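Local coordinates for protein putative adenosine kinase (Schistosoma mansoni, PDB 3VAS) that probably phosphorylates adenosine to AMP with ATP, as an adenosine kinase of the ribokinase (pfkB) family, and is seen here with adenosine bound, at residues P98-Q112 / D124-T138. Numbering follows the deposited sequence.
Sequences PFVCSYVGCIGADIQ and DLVTEFQIAEEPLMT
Ser-102 and Tyr-103 pair in parallel with Val-126 and Thr-127, joining the two strands of a beta-alpha-beta unit whose helix is 111-122. Strand 27-40 pairs with the other side of strand 101-107. Pairing resumes at Cys-106 with Gln-130 and Ile-107 with Ile-131. Between the two paired runs, Gly-105 N and Glu-128 O stand 4.2 Å apart, and Glu-128 O instead accepts a bond from His-166. With chi1 at 180°, the Tyr-103 ring swings away from its own N, over the face shared with Phe-129. Phe-129 CE1 lies in the Tyr-103 ring plane at its edge, 3.8 Å from Tyr-103 CE2; the ring planes are at 62°. Ile-107 CG2 packs against Phe-129 CD1 at 3.9 Å. Beyond the strands, Asp-110 forms the N-cap of helix 111-122. Its OD1 accepts Thr-138 N at 3.0 Å. Its OD2 accepts Thr-138 OG1 at 2.8 Å on the syn lone pair, and Gly-113 N. Thr-138 OG1 in turn accepts Gly-108 N at 2.9 Å. A water links Ala-109 N to the carbonyls of Ala-132 and Leu-136. The carboxylate is held by bonds at both oxygens, which ties the helix start to the chain entering strand 138-145 and probably favours its charged form.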
loop_
_atom_site.group_PDB
_atom_site.type_symbol
_atom_site.label_atom_id
_atom_site.label_comp_id
_atom_site.label_asym_id
_atom_site.label_seq_id
_atom_site.Cartn_x
_atom_site.Cartn_y
_atom_site.Cartn_z
ATOM N N PRO A 98 4.852 -21.317 1.345
ATOM C CA PRO A 98 5.066 -20.797 2.702
ATOM C C PRO A 98 6.372 -20.017 2.843
ATOM O O PRO A 98 7.413 -20.478 2.383
ATOM C CB PRO A 98 5.110 -22.064 3.567
ATOM C CG PRO A 98 4.423 -23.130 2.748
ATOM C CD PRO A 98 4.705 -22.785 1.317
ATOM N N PHE A 99 6.288 -18.833 3.447
ATOM C CA PHE A 99 7.451 -18.050 3.880
ATOM C C PHE A 99 8.198 -17.326 2.764
ATOM O O PHE A 99 9.299 -16.822 2.976
ATOM C CB PHE A 99 8.424 -18.908 4.700
ATOM C CG PHE A 99 7.745 -19.831 5.674
ATOM C CD1 PHE A 99 8.057 -21.183 5.699
ATOM C CD2 PHE A 99 6.790 -19.351 6.556
ATOM C CE1 PHE A 99 7.430 -22.039 6.589
ATOM C CE2 PHE A 99 6.160 -20.202 7.451
ATOM C CZ PHE A 99 6.482 -21.547 7.468
ATOM N N VAL A 100 7.604 -17.256 1.579
ATOM C CA VAL A 100 8.225 -16.498 0.497
ATOM C C VAL A 100 8.264 -14.997 0.832
ATOM O O VAL A 100 9.157 -14.275 0.382
ATOM C CB VAL A 100 7.540 -16.764 -0.874
ATOM C CG1 VAL A 100 6.077 -16.369 -0.841
ATOM C CG2 VAL A 100 8.260 -16.033 -1.992
ATOM N N CYS A 101 7.319 -14.538 1.650
ATOM C CA CYS A 101 7.248 -13.116 1.991
ATOM C C CYS A 101 7.609 -12.813 3.445
ATOM O O CYS A 101 7.343 -13.612 4.346
ATOM C CB CYS A 101 5.868 -12.537 1.662
ATOM S SG CYS A 101 5.433 -12.533 -0.088
ATOM N N SER A 102 8.212 -11.643 3.652
ATOM C CA SER A 102 8.606 -11.166 4.972
ATOM C C SER A 102 7.995 -9.793 5.216
ATOM O O SER A 102 7.899 -8.981 4.292
ATOM C CB SER A 102 10.126 -11.044 5.069
ATOM O OG SER A 102 10.762 -12.304 5.027
ATOM N N TYR A 103 7.596 -9.536 6.460
ATOM C CA TYR A 103 7.033 -8.242 6.832
ATOM C C TYR A 103 7.540 -7.748 8.187
ATOM O O TYR A 103 7.634 -8.515 9.149
ATOM C CB TYR A 103 5.506 -8.298 6.842
ATOM C CG TYR A 103 4.842 -6.988 7.225
ATOM C CD1 TYR A 103 4.603 -6.002 6.271
ATOM C CD2 TYR A 103 4.442 -6.741 8.536
ATOM C CE1 TYR A 103 3.985 -4.809 6.612
ATOM C CE2 TYR A 103 3.821 -5.551 8.893
ATOM C CZ TYR A 103 3.597 -4.586 7.926
ATOM O OH TYR A 103 2.987 -3.394 8.270
ATOM N N VAL A 104 7.850 -6.455 8.242
ATOM C CA VAL A 104 8.262 -5.779 9.467
ATOM C C VAL A 104 7.373 -4.561 9.723
ATOM O O VAL A 104 7.155 -3.742 8.828
ATOM C CB VAL A 104 9.728 -5.308 9.371
ATOM C CG1 VAL A 104 10.073 -4.364 10.521
ATOM C CG2 VAL A 104 10.674 -6.504 9.333
ATOM N N GLY A 105 6.857 -4.448 10.945
ATOM C CA GLY A 105 6.064 -3.299 11.345
ATOM C C GLY A 105 6.013 -3.189 12.858
ATOM O O GLY A 105 6.473 -4.091 13.562
ATOM N N CYS A 106 5.450 -2.096 13.367
ATOM C CA CYS A 106 5.347 -1.913 14.817
ATOM C C CYS A 106 3.908 -1.919 15.334
ATOM O O CYS A 106 3.091 -1.072 14.961
ATOM C CB CYS A 106 6.066 -0.634 15.266
ATOM S SG CYS A 106 6.165 -0.441 17.069
ATOM N N ILE A 107 3.609 -2.881 16.202
ATOM C CA ILE A 107 2.315 -2.961 16.867
ATOM C C ILE A 107 2.476 -2.681 18.363
ATOM O O ILE A 107 3.599 -2.648 18.880
ATOM C CB ILE A 107 1.677 -4.358 16.706
ATOM C CG1 ILE A 107 2.616 -5.439 17.256
ATOM C CG2 ILE A 107 1.316 -4.637 15.240
ATOM C CD1 ILE A 107 1.979 -6.829 17.345
ATOM N N GLY A 108 1.354 -2.485 19.053
ATOM C CA GLY A 108 1.364 -2.347 20.497
ATOM C C GLY A 108 1.230 -3.695 21.190
ATOM O O GLY A 108 1.014 -4.717 20.536
ATOM N N ALA A 109 1.364 -3.701 22.515
ATOM C CA ALA A 109 1.208 -4.928 23.292
ATOM C C ALA A 109 -0.238 -5.081 23.742
ATOM O O ALA A 109 -0.533 -5.109 24.935
ATOM C CB ALA A 109 2.145 -4.926 24.498
ATOM N N ASP A 110 -1.136 -5.165 22.772
ATOM C CA ASP A 110 -2.556 -5.288 23.047
ATOM C C ASP A 110 -3.151 -6.409 22.202
ATOM O O ASP A 110 -2.453 -7.026 21.397
ATOM C CB ASP A 110 -3.277 -3.957 22.786
ATOM C CG ASP A 110 -2.879 -3.313 21.456
ATOM O OD1 ASP A 110 -3.089 -2.089 21.303
ATOM O OD2 ASP A 110 -2.359 -4.022 20.566
ATOM N N ILE A 111 -4.440 -6.671 22.387
ATOM C CA ILE A 111 -5.092 -7.751 21.661
ATOM C C ILE A 111 -5.158 -7.478 20.156
ATOM O O ILE A 111 -5.073 -8.411 19.354
ATOM C CB ILE A 111 -6.499 -8.055 22.216
ATOM C CG1 ILE A 111 -7.017 -9.376 21.638
ATOM C CG2 ILE A 111 -7.461 -6.897 21.939
ATOM C CD1 ILE A 111 -8.397 -9.739 22.091
ATOM N N GLN A 112 -5.287 -6.204 19.779
ATOM C CA GLN A 112 -5.341 -5.820 18.370
ATOM C C GLN A 112 -4.049 -6.210 17.666
ATOM O O GLN A 112 -4.071 -6.768 16.564
ATOM C CB GLN A 112 -5.592 -4.316 18.207
ATOM C CG GLN A 112 -6.979 -3.844 18.643
ATOM C CD GLN A 112 -7.071 -3.561 20.135
ATOM O OE1 GLN A 112 -6.128 -3.814 20.893
ATOM N NE2 GLN A 112 -8.209 -3.026 20.561
ATOM N N ASP A 124 1.128 -17.848 6.514
ATOM C CA ASP A 124 2.526 -18.244 6.290
ATOM C C ASP A 124 3.428 -17.070 5.910
ATOM O O ASP A 124 4.429 -17.240 5.215
ATOM C CB ASP A 124 2.644 -19.358 5.246
ATOM C CG ASP A 124 1.972 -20.637 5.687
ATOM O OD1 ASP A 124 1.903 -20.880 6.910
ATOM O OD2 ASP A 124 1.514 -21.396 4.809
ATOM N N LEU A 125 3.063 -15.881 6.370
ATOM C CA LEU A 125 3.891 -14.698 6.192
ATOM C C LEU A 125 4.872 -14.570 7.361
ATOM O O LEU A 125 4.459 -14.429 8.511
ATOM C CB LEU A 125 2.995 -13.459 6.093
ATOM C CG LEU A 125 3.632 -12.075 6.017
ATOM C CD1 LEU A 125 4.497 -11.961 4.789
ATOM C CD2 LEU A 125 2.556 -10.999 6.014
ATOM N N VAL A 126 6.167 -14.643 7.075
ATOM C CA VAL A 126 7.178 -14.454 8.114
ATOM C C VAL A 126 7.193 -12.995 8.573
ATOM O O VAL A 126 7.288 -12.082 7.756
ATOM C CB VAL A 126 8.594 -14.857 7.631
ATOM C CG1 VAL A 126 9.655 -14.374 8.615
ATOM C CG2 VAL A 126 8.689 -16.361 7.447
ATOM N N THR A 127 7.084 -12.778 9.880
ATOM C CA THR A 127 7.090 -11.426 10.420
ATOM C C THR A 127 8.131 -11.237 11.517
ATOM O O THR A 127 8.517 -12.184 12.200
ATOM C CB THR A 127 5.712 -11.024 10.984
ATOM O OG1 THR A 127 5.346 -11.908 12.052
ATOM C CG2 THR A 127 4.651 -11.076 9.899
ATOM N N GLU A 128 8.590 -9.999 11.661
ATOM C CA GLU A 128 9.380 -9.595 12.814
ATOM C C GLU A 128 8.839 -8.262 13.311
ATOM O O GLU A 128 9.338 -7.196 12.944
ATOM C CB GLU A 128 10.865 -9.480 12.460
ATOM C CG GLU A 128 11.575 -10.814 12.287
ATOM C CD GLU A 128 11.736 -11.581 13.595
ATOM O OE1 GLU A 128 11.616 -10.971 14.681
ATOM O OE2 GLU A 128 11.987 -12.803 13.535
ATOM N N PHE A 129 7.797 -8.328 14.132
ATOM C CA PHE A 129 7.158 -7.121 14.635
ATOM C C PHE A 129 7.990 -6.467 15.720
ATOM O O PHE A 129 8.589 -7.142 16.555
ATOM C CB PHE A 129 5.766 -7.431 15.191
ATOM C CG PHE A 129 4.734 -7.685 14.134
ATOM C CD1 PHE A 129 4.188 -6.632 13.414
ATOM C CD2 PHE A 129 4.305 -8.974 13.862
ATOM C CE1 PHE A 129 3.236 -6.859 12.440
ATOM C CE2 PHE A 129 3.352 -9.208 12.889
ATOM C CZ PHE A 129 2.818 -8.151 12.177
ATOM N N GLN A 130 8.030 -5.142 15.691
ATOM C CA GLN A 130 8.531 -4.379 16.819
ATOM C C GLN A 130 7.331 -4.113 17.714
ATOM O O GLN A 130 6.242 -3.802 17.230
ATOM C CB GLN A 130 9.146 -3.063 16.346
ATOM C CG GLN A 130 9.671 -2.176 17.465
ATOM C CD GLN A 130 10.225 -0.870 16.940
ATOM O OE1 GLN A 130 10.413 -0.710 15.735
ATOM N NE2 GLN A 130 10.486 0.075 17.839
ATOM N N ILE A 131 7.507 -4.271 19.015
ATOM C CA ILE A 131 6.402 -4.023 19.926
ATOM C C ILE A 131 6.634 -2.676 20.600
ATOM O O ILE A 131 7.712 -2.422 21.146
ATOM C CB ILE A 131 6.218 -5.165 20.960
ATOM C CG1 ILE A 131 5.447 -6.344 20.352
ATOM C CG2 ILE A 131 5.423 -4.678 22.153
ATOM C CD1 ILE A 131 6.131 -7.062 19.206
ATOM N N ALA A 132 5.637 -1.800 20.525
ATOM C CA ALA A 132 5.743 -0.478 21.122
ATOM C C ALA A 132 5.673 -0.552 22.646
ATOM O O ALA A 132 4.973 -1.398 23.204
ATOM C CB ALA A 132 4.654 0.435 20.583
ATOM N N GLU A 133 6.417 0.327 23.311
ATOM C CA GLU A 133 6.353 0.463 24.761
ATOM C C GLU A 133 4.939 0.822 25.200
ATOM O O GLU A 133 4.315 1.719 24.633
ATOM C CB GLU A 133 7.328 1.540 25.231
ATOM C CG GLU A 133 8.775 1.088 25.280
ATOM C CD GLU A 133 9.080 0.275 26.522
ATOM O OE1 GLU A 133 10.120 -0.420 26.544
ATOM O OE2 GLU A 133 8.281 0.336 27.482
ATOM N N GLU A 134 4.430 0.109 26.200
ATOM C CA GLU A 134 3.095 0.376 26.722
ATOM C C GLU A 134 3.076 1.769 27.352
ATOM O O GLU A 134 4.084 2.216 27.892
ATOM C CB GLU A 134 2.689 -0.703 27.737
ATOM C CG GLU A 134 2.856 -2.133 27.217
ATOM C CD GLU A 134 2.199 -3.183 28.114
ATOM O OE1 GLU A 134 2.831 -4.233 28.369
ATOM O OE2 GLU A 134 1.049 -2.967 28.551
ATOM N N PRO A 135 1.927 2.459 27.296
ATOM C CA PRO A 135 0.638 1.988 26.791
ATOM C C PRO A 135 0.301 2.476 25.379
ATOM O O PRO A 135 -0.872 2.726 25.100
ATOM C CB PRO A 135 -0.337 2.619 27.780
ATOM C CG PRO A 135 0.285 3.960 28.060
ATOM C CD PRO A 135 1.792 3.775 27.947
ATOM N N LEU A 136 1.292 2.616 24.504
ATOM C CA LEU A 136 1.005 3.013 23.127
ATOM C C LEU A 136 0.319 1.858 22.387
ATOM O O LEU A 136 0.872 0.764 22.275
ATOM C CB LEU A 136 2.278 3.458 22.405
ATOM C CG LEU A 136 2.107 4.042 20.997
ATOM C CD1 LEU A 136 1.083 5.171 20.993
ATOM C CD2 LEU A 136 3.440 4.533 20.444
ATOM N N MET A 137 -0.895 2.105 21.900
ATOM C CA MET A 137 -1.723 1.054 21.312
ATOM C C MET A 137 -1.538 0.904 19.808
ATOM O O MET A 137 -1.159 1.852 19.117
ATOM C CB MET A 137 -3.203 1.289 21.639
ATOM C CG MET A 137 -3.530 1.286 23.148
ATOM S SD MET A 137 -3.355 -0.318 23.964
ATOM C CE MET A 137 -1.653 -0.305 24.531
ATOM N N THR A 138 -1.801 -0.304 19.316
ATOM C CA THR A 138 -1.746 -0.589 17.891
ATOM C C THR A 138 -2.591 0.429 17.127
ATOM O O THR A 138 -3.699 0.762 17.548
ATOM C CB THR A 138 -2.257 -2.015 17.596
ATOM O OG1 THR A 138 -1.388 -2.973 18.216
ATOM C CG2 THR A 138 -2.307 -2.275 16.095
HETATM O O HOH W 1 2.252 -1.136 23.765
HETATM O O HOH W 2 -5.195 -0.544 19.255
#